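PDB 5JLD: arginyl-tRNA synthetase, putative from Plasmodium falciparum, which probably catalyses the ATP-dependent attachment of L-arginine to tRNA(Arg), releasing AMP and diphosphate, as a class I aminoacyl-tRNA synthetase. Local coordinates for residues A[313-318]-A[327-332]; A[292-297]-A[364-369]; A[333-338]-A[342-347]; A[141-146]-A[183-188]. One frame throughout, in Å; residues are numbered along the deposited sequence.

Contact 1: A[313-318]-A[327-332]; sequences LFLQKS and TDVAAL
L313 and L315 of strand 313-316 both reach one methyl of V329 on helix 326-337. The tight part of the contact is this apolar patch. CD2 of L315 lies 4.0 Å from CG2 of V329, and CD1 of L313 lies 4.3 Å from the same CG2. The V329 methyl is therefore touched by one branch of each leucine. The chi1 of V329 is 176°. This sets CG2 beside the backbone N and opposite the carbonyl carbon, where it meets the strand. L315 and V329 cross at about a right angle, so their touch is a small one between methyl ends. All three residues are buried, and the contact is purely apolar. The backbones stay well apart, with the CA atoms of L315 and V329 8.5 Å from each other.

The other side is looser. F314 and Q316 take no part and are partly exposed. Beyond them the chain leaves the strand, and K317 and S318 are exposed to solvent.

The patch sits between several elements of the catalytic domain. Strand 313-316 is an outermost strand of a three-stranded antiparallel sheet, next to strand 301-304. L315 and Q316 both face I302 of that strand in a classic beta bulge, and F314 N bonds to the D325 carboxylate. Helix 282-292 touches both sides of the contact, with L286 on L315 and L289 on V329. Helix 353-364 touches L313 through T358 and holds D328 through a hydrogen bond from H355.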
loop_
_atom_site.group_PDB
_atom_site.type_symbol
_atom_site.label_atom_id
_atom_site.label_comp_id
_atom_site.label_asym_id
_atom_site.label_seq_id
_atom_site.Cartn_x
_atom_site.Cartn_y
_atom_site.Cartn_z
ATOM N N LEU A 313 -13.243 23.058 -10.925
ATOM C CA LEU A 313 -11.867 23.014 -11.438
ATOM C C LEU A 313 -11.603 24.233 -12.331
ATOM O O LEU A 313 -12.377 24.532 -13.237
ATOM C CB LEU A 313 -11.606 21.719 -12.211
ATOM C CG LEU A 313 -11.904 20.433 -11.418
ATOM C CD1 LEU A 313 -11.718 19.179 -12.290
ATOM C CD2 LEU A 313 -11.048 20.343 -10.147
ATOM N N PHE A 314 -10.517 24.945 -12.067
ATOM C CA PHE A 314 -10.154 26.088 -12.909
ATOM C C PHE A 314 -9.182 25.623 -14.004
ATOM O O PHE A 314 -8.054 25.206 -13.724
ATOM C CB PHE A 314 -9.571 27.214 -12.049
ATOM C CG PHE A 314 -10.551 27.754 -11.021
ATOM C CD1 PHE A 314 -10.798 27.058 -9.841
ATOM C CD2 PHE A 314 -11.226 28.947 -11.240
ATOM C CE1 PHE A 314 -11.698 27.542 -8.900
ATOM C CE2 PHE A 314 -12.133 29.442 -10.297
ATOM C CZ PHE A 314 -12.366 28.738 -9.129
ATOM N N LEU A 315 -9.648 25.651 -15.247
ATOM C CA LEU A 315 -8.897 25.062 -16.353
ATOM C C LEU A 315 -8.278 26.112 -17.284
ATOM O O LEU A 315 -7.182 25.920 -17.801
ATOM C CB LEU A 315 -9.798 24.104 -17.136
ATOM C CG LEU A 315 -10.365 22.994 -16.228
ATOM C CD1 LEU A 315 -11.262 22.025 -16.981
ATOM C CD2 LEU A 315 -9.234 22.240 -15.556
ATOM N N GLN A 316 -8.970 27.227 -17.497
ATOM C CA GLN A 316 -8.355 28.333 -18.223
ATOM C C GLN A 316 -8.624 29.628 -17.473
ATOM O O GLN A 316 -9.757 29.888 -17.103
ATOM C CB GLN A 316 -8.874 28.414 -19.666
ATOM C CG GLN A 316 -8.344 29.629 -20.468
ATOM C CD GLN A 316 -8.642 29.542 -21.976
ATOM O OE1 GLN A 316 -8.422 28.503 -22.619
ATOM N NE2 GLN A 316 -9.141 30.640 -22.541
ATOM N N LYS A 317 -7.574 30.423 -17.247
ATOM C CA LYS A 317 -7.677 31.718 -16.569
ATOM C C LYS A 317 -8.356 32.808 -17.402
ATOM O O LYS A 317 -8.665 32.621 -18.584
ATOM C CB LYS A 317 -6.291 32.234 -16.182
ATOM C CG LYS A 317 -5.525 31.377 -15.214
ATOM C CD LYS A 317 -4.138 31.966 -15.034
ATOM C CE LYS A 317 -3.276 31.091 -14.141
ATOM N NZ LYS A 317 -1.882 31.619 -14.072
ATOM N N SER A 318 -8.546 33.961 -16.765
ATOM C CA SER A 318 -9.044 35.167 -17.419
ATOM C C SER A 318 -8.098 35.683 -18.493
ATOM O O SER A 318 -8.544 36.282 -19.470
ATOM C CB SER A 318 -9.284 36.267 -16.386
ATOM O OG SER A 318 -10.233 35.855 -15.427
ATOM N N THR A 327 -3.149 20.979 -15.133
ATOM C CA THR A 327 -2.118 19.936 -15.092
ATOM C C THR A 327 -2.649 18.582 -14.579
ATOM O O THR A 327 -2.307 17.535 -15.130
ATOM C CB THR A 327 -0.914 20.365 -14.221
ATOM O OG1 THR A 327 -0.277 21.503 -14.817
ATOM C CG2 THR A 327 0.101 19.232 -14.096
ATOM N N ASP A 328 -3.480 18.575 -13.542
ATOM C CA ASP A 328 -3.943 17.276 -12.998
ATOM C C ASP A 328 -4.849 16.561 -14.010
ATOM O O ASP A 328 -4.713 15.352 -14.279
ATOM C CB ASP A 328 -4.675 17.474 -11.678
ATOM C CG ASP A 328 -3.746 17.871 -10.544
ATOM O OD1 ASP A 328 -2.537 17.575 -10.617
ATOM O OD2 ASP A 328 -4.234 18.463 -9.563
ATOM N N VAL A 329 -5.725 17.354 -14.623
ATOM C CA VAL A 329 -6.627 16.850 -15.648
ATOM C C VAL A 329 -5.829 16.290 -16.834
ATOM O O VAL A 329 -6.125 15.196 -17.316
ATOM C CB VAL A 329 -7.607 17.957 -16.114
ATOM C CG1 VAL A 329 -8.481 17.457 -17.255
ATOM C CG2 VAL A 329 -8.475 18.413 -14.934
ATOM N N ALA A 330 -4.804 17.026 -17.276
ATOM C CA ALA A 330 -3.967 16.565 -18.385
ATOM C C ALA A 330 -3.232 15.293 -18.012
ATOM O O ALA A 330 -3.114 14.385 -18.832
ATOM C CB ALA A 330 -2.944 17.662 -18.824
ATOM N N ALA A 331 -2.716 15.222 -16.788
ATOM C CA ALA A 331 -1.989 14.023 -16.391
ATOM C C ALA A 331 -2.921 12.817 -16.437
ATOM O O ALA A 331 -2.524 11.747 -16.913
ATOM C CB ALA A 331 -1.370 14.175 -15.005
ATOM N N LEU A 332 -4.162 12.974 -15.965
ATOM C CA LEU A 332 -5.059 11.803 -15.986
ATOM C C LEU A 332 -5.431 11.447 -17.439
ATOM O O LEU A 332 -5.494 10.264 -17.795
ATOM C CB LEU A 332 -6.309 12.043 -15.139
ATOM C CG LEU A 332 -7.167 10.822 -14.785
ATOM C CD1 LEU A 332 -6.342 9.559 -14.474
ATOM C CD2 LEU A 332 -8.035 11.177 -13.587
#

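Contact 2: A[292-297]-A[364-369]; sequences SKLLTN and KKTNWG
L294, K365 and T366 bring together two loops that each follow a helix, and an ST turn shapes the second loop. L294 comes just after helix 282-292. K293 before it has positive phi (60°) and ends the helical run. K365 and T366 lie just after helix 353-364.

L294 has the most surface buried. Its CD1 does the touching. It lies 3.8 Å from CB of K365 and also 3.8 Å from the backbone O of K365. The same CD1 is 4.4 Å from CG2 of T366. The L294 and K365 side chains cross obliquely.

K365 meets L294 with CB and its backbone O. Beyond CG the chain is extended and leads away from L294, and NZ bonds to the hydroxyl of Y304. Its ion pairs with E307 and D361 are long and weak. This is a surface contact, and all three touching residues are partly exposed.

T366 gives the contact its CG2 and uses its hydroxyl for the turn. OG1 is also hydrogen-bonded to I363 O. T366 OG1 stands 3.0 Å above one face of the W368 ring, offset toward the rim. In the ST turn the backbone N of W368 donates to T366 OG1 at 3.0 Å, with an N-H...O angle of 156°.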
loop_
_atom_site.group_PDB
_atom_site.type_symbol
_atom_site.label_atom_id
_atom_site.label_comp_id
_atom_site.label_asym_id
_atom_site.label_seq_id
_atom_site.Cartn_x
_atom_site.Cartn_y
_atom_site.Cartn_z
ATOM N N SER A 292 -15.925 18.910 -25.820
ATOM C CA SER A 292 -16.845 18.000 -25.120
ATOM C C SER A 292 -18.051 18.733 -24.524
ATOM O O SER A 292 -19.038 18.104 -24.118
ATOM C CB SER A 292 -16.121 17.251 -24.011
ATOM O OG SER A 292 -15.700 18.163 -23.012
ATOM N N LYS A 293 -17.949 20.061 -24.461
ATOM C CA LYS A 293 -19.002 20.926 -23.929
ATOM C C LYS A 293 -19.345 20.631 -22.459
ATOM O O LYS A 293 -20.503 20.755 -22.043
ATOM C CB LYS A 293 -20.255 20.816 -24.806
ATOM C CG LYS A 293 -20.054 21.399 -26.205
ATOM C CD LYS A 293 -20.913 20.689 -27.244
ATOM C CE LYS A 293 -20.587 21.165 -28.660
ATOM N NZ LYS A 293 -21.269 20.332 -29.692
ATOM N N LEU A 294 -18.333 20.269 -21.672
ATOM C CA LEU A 294 -18.526 20.007 -20.244
ATOM C C LEU A 294 -18.080 21.196 -19.390
ATOM O O LEU A 294 -18.257 21.194 -18.174
ATOM C CB LEU A 294 -17.762 18.752 -19.814
ATOM C CG LEU A 294 -18.187 17.452 -20.480
ATOM C CD1 LEU A 294 -17.180 16.334 -20.181
ATOM C CD2 LEU A 294 -19.581 17.071 -20.016
ATOM N N LEU A 295 -17.503 22.206 -20.032
ATOM C CA LEU A 295 -16.968 23.355 -19.311
ATOM C C LEU A 295 -17.956 24.525 -19.312
ATOM O O LEU A 295 -18.918 24.539 -20.080
ATOM C CB LEU A 295 -15.622 23.774 -19.911
ATOM C CG LEU A 295 -14.579 22.641 -19.906
ATOM C CD1 LEU A 295 -13.210 23.130 -20.351
ATOM C CD2 LEU A 295 -14.483 21.968 -18.533
ATOM N N THR A 296 -17.728 25.484 -18.420
ATOM C CA THR A 296 -18.587 26.654 -18.273
ATOM C C THR A 296 -17.760 27.913 -17.965
ATOM O O THR A 296 -16.559 27.830 -17.681
ATOM C CB THR A 296 -19.632 26.457 -17.146
ATOM O OG1 THR A 296 -18.968 26.052 -15.940
ATOM C CG2 THR A 296 -20.668 25.405 -17.523
ATOM N N ASN A 297 -18.407 29.072 -18.014
ATOM C CA ASN A 297 -17.756 30.326 -17.664
ATOM C C ASN A 297 -18.042 30.818 -16.245
ATOM O O ASN A 297 -19.178 31.130 -15.891
ATOM C CB ASN A 297 -18.155 31.414 -18.659
ATOM C CG ASN A 297 -17.381 31.321 -19.938
ATOM O OD1 ASN A 297 -17.629 30.444 -20.765
ATOM N ND2 ASN A 297 -16.426 32.227 -20.114
ATOM N N LYS A 364 -14.676 10.930 -15.804
ATOM C CA LYS A 364 -15.677 9.906 -16.035
ATOM C C LYS A 364 -16.712 10.387 -17.063
ATOM O O LYS A 364 -17.400 9.580 -17.685
ATOM C CB LYS A 364 -16.334 9.542 -14.701
ATOM C CG LYS A 364 -16.035 8.138 -14.187
ATOM C CD LYS A 364 -14.721 7.554 -14.687
ATOM C CE LYS A 364 -14.527 6.154 -14.106
ATOM N NZ LYS A 364 -13.570 5.252 -14.830
ATOM N N LYS A 365 -16.805 11.704 -17.254
ATOM C CA LYS A 365 -17.748 12.256 -18.221
ATOM C C LYS A 365 -17.129 12.346 -19.619
ATOM O O LYS A 365 -17.827 12.643 -20.582
ATOM C CB LYS A 365 -18.240 13.641 -17.775
ATOM C CG LYS A 365 -19.215 13.612 -16.598
ATOM C CD LYS A 365 -19.761 14.992 -16.253
ATOM C CE LYS A 365 -20.599 14.922 -14.970
ATOM N NZ LYS A 365 -21.039 16.271 -14.490
ATOM N N THR A 366 -15.825 12.091 -19.732
ATOM C CA THR A 366 -15.164 12.087 -21.044
ATOM C C THR A 366 -15.191 10.695 -21.672
ATOM O O THR A 366 -15.693 9.746 -21.074
ATOM C CB THR A 366 -13.694 12.537 -20.953
ATOM O OG1 THR A 366 -12.888 11.456 -20.452
ATOM C CG2 THR A 366 -13.558 13.754 -20.044
ATOM N N ASN A 367 -14.635 10.575 -22.871
ATOM C CA ASN A 367 -14.459 9.273 -23.511
ATOM C C ASN A 367 -13.013 8.769 -23.371
ATOM O O ASN A 367 -12.567 7.919 -24.121
ATOM C CB ASN A 367 -14.846 9.353 -24.990
ATOM C CG ASN A 367 -14.073 10.462 -25.753
ATOM O OD1 ASN A 367 -13.660 11.471 -25.167
ATOM N ND2 ASN A 367 -13.907 10.279 -27.063
ATOM N N TRP A 368 -12.281 9.289 -22.395
ATOM C CA TRP A 368 -10.847 9.031 -22.328
ATOM C C TRP A 368 -10.521 7.650 -21.775
ATOM O O TRP A 368 -10.882 7.321 -20.641
ATOM C CB TRP A 368 -10.157 10.097 -21.482
ATOM C CG TRP A 368 -10.303 11.475 -22.034
ATOM C CD1 TRP A 368 -10.778 11.822 -23.275
ATOM C CD2 TRP A 368 -9.969 12.695 -21.377
ATOM N NE1 TRP A 368 -10.751 13.193 -23.427
ATOM C CE2 TRP A 368 -10.258 13.751 -22.277
ATOM C CE3 TRP A 368 -9.452 13.006 -20.114
ATOM C CZ2 TRP A 368 -10.049 15.092 -21.949
ATOM C CZ3 TRP A 368 -9.241 14.351 -19.797
ATOM C CH2 TRP A 368 -9.542 15.367 -20.709
ATOM N N GLY A 369 -9.828 6.865 -22.594
ATOM C CA GLY A 369 -9.345 5.554 -22.225
ATOM C C GLY A 369 -10.436 4.615 -21.748
ATOM O O GLY A 369 -11.589 4.706 -22.165
#

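Contact 3: A[333-338]-A[342-347]; sequences YYRLTQ and NCVIYV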
loop_
_atom_site.group_PDB
_atom_site.type_symbol
_atom_site.label_atom_id
_atom_site.label_comp_id
_atom_site.label_asym_id
_atom_site.label_seq_id
_atom_site.Cartn_x
_atom_site.Cartn_y
_atom_site.Cartn_z
ATOM N N TYR A 333 -5.668 12.470 -18.267
ATOM C CA TYR A 333 -5.820 12.270 -19.721
ATOM C C TYR A 333 -4.695 11.411 -20.313
ATOM O O TYR A 333 -4.935 10.451 -21.062
ATOM C CB TYR A 333 -5.857 13.617 -20.463
ATOM C CG TYR A 333 -5.572 13.474 -21.948
ATOM C CD1 TYR A 333 -6.578 13.127 -22.840
ATOM C CD2 TYR A 333 -4.285 13.650 -22.448
ATOM C CE1 TYR A 333 -6.309 12.972 -24.197
ATOM C CE2 TYR A 333 -4.011 13.495 -23.794
ATOM C CZ TYR A 333 -5.026 13.165 -24.663
ATOM O OH TYR A 333 -4.748 13.018 -25.992
ATOM N N TYR A 334 -3.464 11.774 -19.966
ATOM C CA TYR A 334 -2.279 11.093 -20.464
ATOM C C TYR A 334 -2.237 9.646 -19.978
ATOM O O TYR A 334 -2.007 8.742 -20.759
ATOM C CB TYR A 334 -1.007 11.838 -20.037
ATOM C CG TYR A 334 0.287 11.131 -20.414
ATOM C CD1 TYR A 334 0.844 11.268 -21.684
ATOM C CD2 TYR A 334 0.942 10.311 -19.492
ATOM C CE1 TYR A 334 2.040 10.607 -22.027
ATOM C CE2 TYR A 334 2.117 9.658 -19.818
ATOM C CZ TYR A 334 2.659 9.803 -21.085
ATOM O OH TYR A 334 3.821 9.138 -21.370
ATOM N N ARG A 335 -2.466 9.439 -18.688
ATOM C CA ARG A 335 -2.400 8.097 -18.107
ATOM C C ARG A 335 -3.457 7.187 -18.721
ATOM O O ARG A 335 -3.197 6.014 -18.995
ATOM C CB ARG A 335 -2.546 8.180 -16.580
ATOM C CG ARG A 335 -1.368 8.936 -15.964
ATOM C CD ARG A 335 -1.615 9.446 -14.557
ATOM N NE ARG A 335 -0.371 10.002 -14.032
ATOM C CZ ARG A 335 -0.198 10.533 -12.824
ATOM N NH1 ARG A 335 -1.195 10.592 -11.936
ATOM N NH2 ARG A 335 0.998 10.990 -12.494
ATOM N N LEU A 336 -4.631 7.743 -18.995
ATOM C CA LEU A 336 -5.732 6.924 -19.511
ATOM C C LEU A 336 -5.600 6.615 -21.010
ATOM O O LEU A 336 -5.841 5.474 -21.438
ATOM C CB LEU A 336 -7.066 7.619 -19.236
ATOM C CG LEU A 336 -7.505 7.580 -17.771
ATOM C CD1 LEU A 336 -8.725 8.448 -17.593
ATOM C CD2 LEU A 336 -7.803 6.153 -17.335
ATOM N N THR A 337 -5.220 7.625 -21.799
ATOM C CA THR A 337 -5.192 7.461 -23.255
ATOM C C THR A 337 -3.832 6.980 -23.777
ATOM O O THR A 337 -3.772 6.254 -24.764
ATOM C CB THR A 337 -5.572 8.782 -23.990
ATOM O OG1 THR A 337 -4.564 9.774 -23.762
ATOM C CG2 THR A 337 -6.925 9.311 -23.501
ATOM N N GLN A 338 -2.740 7.373 -23.125
ATOM C CA GLN A 338 -1.418 7.056 -23.666
ATOM C C GLN A 338 -0.758 5.886 -22.943
ATOM O O GLN A 338 -0.027 5.118 -23.560
ATOM C CB GLN A 338 -0.500 8.300 -23.634
ATOM C CG GLN A 338 -1.169 9.569 -24.183
ATOM C CD GLN A 338 -1.700 9.422 -25.619
ATOM O OE1 GLN A 338 -0.990 8.966 -26.529
ATOM N NE2 GLN A 338 -2.957 9.822 -25.823
ATOM N N ASN A 342 -5.556 1.024 -16.298
ATOM C CA ASN A 342 -6.819 0.435 -15.853
ATOM C C ASN A 342 -7.111 0.806 -14.406
ATOM O O ASN A 342 -8.255 0.783 -13.952
ATOM C CB ASN A 342 -6.773 -1.066 -16.040
ATOM C CG ASN A 342 -6.467 -1.443 -17.475
ATOM O OD1 ASN A 342 -5.394 -1.972 -17.779
ATOM N ND2 ASN A 342 -7.401 -1.142 -18.371
ATOM N N CYS A 343 -6.065 1.206 -13.696
ATOM C CA CYS A 343 -6.226 1.674 -12.342
ATOM C C CYS A 343 -5.210 2.786 -12.063
ATOM O O CYS A 343 -4.027 2.649 -12.354
ATOM C CB CYS A 343 -6.071 0.504 -11.356
ATOM S SG CYS A 343 -6.139 0.945 -9.613
ATOM N N VAL A 344 -5.689 3.900 -11.528
ATOM C CA VAL A 344 -4.805 5.004 -11.165
ATOM C C VAL A 344 -5.024 5.418 -9.732
ATOM O O VAL A 344 -6.128 5.815 -9.322
ATOM C CB VAL A 344 -4.993 6.251 -12.056
ATOM C CG1 VAL A 344 -3.937 7.297 -11.710
ATOM C CG2 VAL A 344 -4.913 5.881 -13.527
ATOM N N ILE A 345 -3.940 5.364 -8.983
ATOM C CA ILE A 345 -4.005 5.573 -7.568
ATOM C C ILE A 345 -3.206 6.806 -7.208
ATOM O O ILE A 345 -2.038 6.879 -7.514
ATOM C CB ILE A 345 -3.465 4.327 -6.819
ATOM C CG1 ILE A 345 -4.389 3.126 -7.056
ATOM C CG2 ILE A 345 -3.282 4.628 -5.356
ATOM C CD1 ILE A 345 -3.719 1.758 -6.734
ATOM N N TYR A 346 -3.857 7.774 -6.581
ATOM C CA TYR A 346 -3.217 8.987 -6.110
ATOM C C TYR A 346 -2.996 8.939 -4.598
ATOM O O TYR A 346 -3.950 8.991 -3.835
ATOM C CB TYR A 346 -4.072 10.197 -6.464
ATOM C CG TYR A 346 -4.136 10.477 -7.945
ATOM C CD1 TYR A 346 -5.045 9.804 -8.752
ATOM C CD2 TYR A 346 -3.290 11.423 -8.538
ATOM C CE1 TYR A 346 -5.115 10.056 -10.113
ATOM C CE2 TYR A 346 -3.348 11.685 -9.919
ATOM C CZ TYR A 346 -4.268 10.990 -10.687
ATOM O OH TYR A 346 -4.366 11.211 -12.026
ATOM N N VAL A 347 -1.742 8.852 -4.173
ATOM C CA VAL A 347 -1.412 8.849 -2.752
ATOM C C VAL A 347 -1.130 10.281 -2.293
ATOM O O VAL A 347 -0.109 10.834 -2.675
ATOM C CB VAL A 347 -0.169 7.951 -2.470
ATOM C CG1 VAL A 347 0.263 8.069 -1.020
ATOM C CG2 VAL A 347 -0.441 6.519 -2.861
#
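R335 and Y346 both carry CG beside the backbone N, with chi1 of -65° and -68°, and this brings guanidinium and ring together. From CG to NE the arginine is extended, which spans the gap from helix 326-337 to strand 343-349. The pair belongs to the Rossmann fold of the catalytic domain, where this helix packs on the parallel sheet and leads through a short loop into the strand.

NH1 of R335 does the touching. It lies 3.1 Å from CE2 of Y346 and 3.2 Å from its OH. The tyrosine carbons CE2 and CZ sit at the edge of the guanidinium, near its plane, and the two planes are 41° apart. NH1 also makes a salt bridge to D137 on strand 133-137, which probably holds the buried guanidinium beside the ring. The Y346 ring also meets F356.

Two residues earlier on the strand, V344 meets the arginine shaft, with CG1 4.3 Å from CD of R335.

Near the helix end, Y333 O is gripped twice. T337 N and T337 OG1 come from opposite faces of the carbonyl plane. T337 OG1 donates at 2.8 Å to Y333 O, from above that plane.

Contact 4: A[141-146]-A[183-188]; sequences PNIAKE and TQFGMI
I143 and A144 are the corners of a type II beta turn, N142 to K145, that packs against segment 183-188, which runs into helix 185-194. The turn lies in the loop between strand 133-137 and helix 149-167 of the class I catalytic domain. The sequence HVGH, its form of the HIGH signature, follows soon after.

The segment begins with P141. It is buried against F259 and Y263 of helix 242-265, and its backbone bonds to G179. N142 opens the turn, and its O accepts from K145 N at 3.2 Å.

I143 comes next and meets F185. Its chi1 of -54° puts CG2 opposite the backbone N, where the methyl reaches the ring. CG2 is 3.7 Å from CZ of F185, and CB of I143 is 3.8 Å from the same CZ. The two side chains cross at about a right angle. The ring also has W248 in an edge-to-face stack.

A144 takes the positive-phi corner (phi 64°). Its CB points at the helix and lies 3.9 Å from CD1 of I188. Its backbone N bonds to the hydroxyl of S255. I143 and A144 thus make the apolar, buried part of the contact.

K145 is exposed and lies at the solvent side of the contact. Its chain is extended and runs toward Q184, with CE 4.2 Å from Q184 OE1. The Q184 amide also has a weak hydrogen bond from NE2 to Y213 O.

E146 turns to T210 of helix 209-219. Across the contact, I188 N bonds to Q184 O at 3.3 Å.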
loop_
_atom_site.group_PDB
_atom_site.type_symbol
_atom_site.label_atom_id
_atom_site.label_comp_id
_atom_site.label_asym_id
_atom_site.label_seq_id
_atom_site.Cartn_x
_atom_site.Cartn_y
_atom_site.Cartn_z
ATOM N N PRO A 141 7.602 15.505 -4.425
ATOM C CA PRO A 141 8.280 16.683 -3.885
ATOM C C PRO A 141 8.215 17.863 -4.858
ATOM O O PRO A 141 7.820 17.690 -6.025
ATOM C CB PRO A 141 9.721 16.208 -3.712
ATOM C CG PRO A 141 9.895 15.208 -4.801
ATOM C CD PRO A 141 8.556 14.491 -4.909
ATOM N N ASN A 142 8.601 19.041 -4.369
ATOM C CA ASN A 142 8.712 20.248 -5.187
ATOM C C ASN A 142 10.160 20.680 -5.313
ATOM O O ASN A 142 10.857 20.784 -4.302
ATOM C CB ASN A 142 7.895 21.395 -4.590
ATOM C CG ASN A 142 6.411 21.099 -4.559
ATOM O OD1 ASN A 142 5.845 20.617 -5.538
ATOM N ND2 ASN A 142 5.771 21.387 -3.429
ATOM N N ILE A 143 10.598 20.936 -6.550
ATOM C CA ILE A 143 11.929 21.467 -6.822
ATOM C C ILE A 143 12.172 22.734 -6.007
ATOM O O ILE A 143 11.265 23.550 -5.829
ATOM C CB ILE A 143 12.125 21.784 -8.339
ATOM C CG1 ILE A 143 11.812 20.555 -9.201
ATOM C CG2 ILE A 143 13.528 22.360 -8.621
ATOM C CD1 ILE A 143 12.754 19.337 -9.001
ATOM N N ALA A 144 13.394 22.872 -5.497
ATOM C CA ALA A 144 13.828 24.051 -4.750
ATOM C C ALA A 144 13.050 24.229 -3.452
ATOM O O ALA A 144 12.984 25.324 -2.905
ATOM C CB ALA A 144 13.716 25.311 -5.619
ATOM N N LYS A 145 12.469 23.141 -2.963
ATOM C CA LYS A 145 11.829 23.132 -1.656
ATOM C C LYS A 145 12.204 21.891 -0.880
ATOM O O LYS A 145 12.502 20.849 -1.459
ATOM C CB LYS A 145 10.313 23.199 -1.769
ATOM C CG LYS A 145 9.791 24.510 -2.264
ATOM C CD LYS A 145 8.294 24.549 -2.088
ATOM C CE LYS A 145 7.774 25.945 -2.353
ATOM N NZ LYS A 145 6.299 26.028 -2.186
ATOM N N GLU A 146 12.174 21.990 0.442
ATOM C CA GLU A 146 12.565 20.841 1.236
ATOM C C GLU A 146 11.455 19.802 1.156
ATOM O O GLU A 146 10.260 20.130 1.165
ATOM C CB GLU A 146 12.870 21.218 2.683
ATOM C CG GLU A 146 14.328 21.570 2.915
ATOM C CD GLU A 146 15.303 20.610 2.296
ATOM O OE1 GLU A 146 15.010 19.380 2.220
ATOM O OE2 GLU A 146 16.363 21.085 1.786
ATOM N N THR A 183 5.737 28.502 -9.371
ATOM C CA THR A 183 5.822 29.956 -9.303
ATOM C C THR A 183 7.263 30.430 -9.348
ATOM O O THR A 183 7.670 31.167 -10.249
ATOM C CB THR A 183 5.174 30.492 -8.006
ATOM O OG1 THR A 183 3.762 30.251 -8.031
ATOM C CG2 THR A 183 5.423 31.985 -7.862
ATOM N N GLN A 184 8.025 29.941 -8.377
ATOM C CA GLN A 184 9.340 30.453 -8.023
ATOM C C GLN A 184 10.369 30.628 -9.140
ATOM O O GLN A 184 11.211 31.524 -9.057
ATOM C CB GLN A 184 9.949 29.540 -6.959
ATOM C CG GLN A 184 10.905 30.267 -6.043
ATOM C CD GLN A 184 10.941 29.687 -4.650
ATOM O OE1 GLN A 184 10.116 28.848 -4.284
ATOM N NE2 GLN A 184 11.885 30.152 -3.851
ATOM N N PHE A 185 10.318 29.787 -10.170
ATOM C CA PHE A 185 11.431 29.699 -11.116
ATOM C C PHE A 185 11.816 31.045 -11.743
ATOM O O PHE A 185 12.954 31.233 -12.176
ATOM C CB PHE A 185 11.114 28.663 -12.201
ATOM C CG PHE A 185 11.247 27.247 -11.723
ATOM C CD1 PHE A 185 12.479 26.609 -11.743
ATOM C CD2 PHE A 185 10.146 26.556 -11.232
ATOM C CE1 PHE A 185 12.614 25.311 -11.282
ATOM C CE2 PHE A 185 10.271 25.254 -10.773
ATOM C CZ PHE A 185 11.505 24.628 -10.805
ATOM N N GLY A 186 10.887 31.993 -11.756
ATOM C CA GLY A 186 11.212 33.356 -12.146
ATOM C C GLY A 186 12.225 33.981 -11.198
ATOM O O GLY A 186 13.380 34.217 -11.583
ATOM N N MET A 187 11.788 34.231 -9.961
ATOM C CA MET A 187 12.626 34.813 -8.906
ATOM C C MET A 187 14.041 34.256 -8.930
ATOM O O MET A 187 15.011 34.993 -9.125
ATOM C CB MET A 187 12.031 34.547 -7.515
ATOM C CG MET A 187 10.517 34.583 -7.404
ATOM S SD MET A 187 9.993 34.030 -5.765
ATOM C CE MET A 187 8.211 34.083 -5.931
ATOM N N ILE A 188 14.136 32.941 -8.745
ATOM C CA ILE A 188 15.416 32.260 -8.674
ATOM C C ILE A 188 16.208 32.568 -9.932
ATOM O O ILE A 188 17.334 33.066 -9.847
ATOM C CB ILE A 188 15.252 30.722 -8.492
ATOM C CG1 ILE A 188 14.262 30.418 -7.373
ATOM C CG2 ILE A 188 16.585 30.070 -8.169
ATOM C CD1 ILE A 188 13.994 28.921 -7.181
#

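In the fold
From the N terminus, contact 4 closes first. Its loop of 36 residues holds helix 149-167 and strand 171-176, and it ties the loop after strand 133-137 to segment 183-188 and helix 185-194. Contact 2 spans 66 residues and ties the end of helix 282-292 to the loop after helix 353-364. Contacts 1 and 3 lie inside that span, in series, and none of the loops cross. Contact 1 joins the antiparallel sheet to helix 326-337. Contact 3 joins the later part of that helix to the parallel sheet. L332 links them by touching V344 and Y346. Contact 2 meets both: L295 packs on L315, and W368 on Y333. Contact 4 stands apart, about 20 Å from contact 1 between centres.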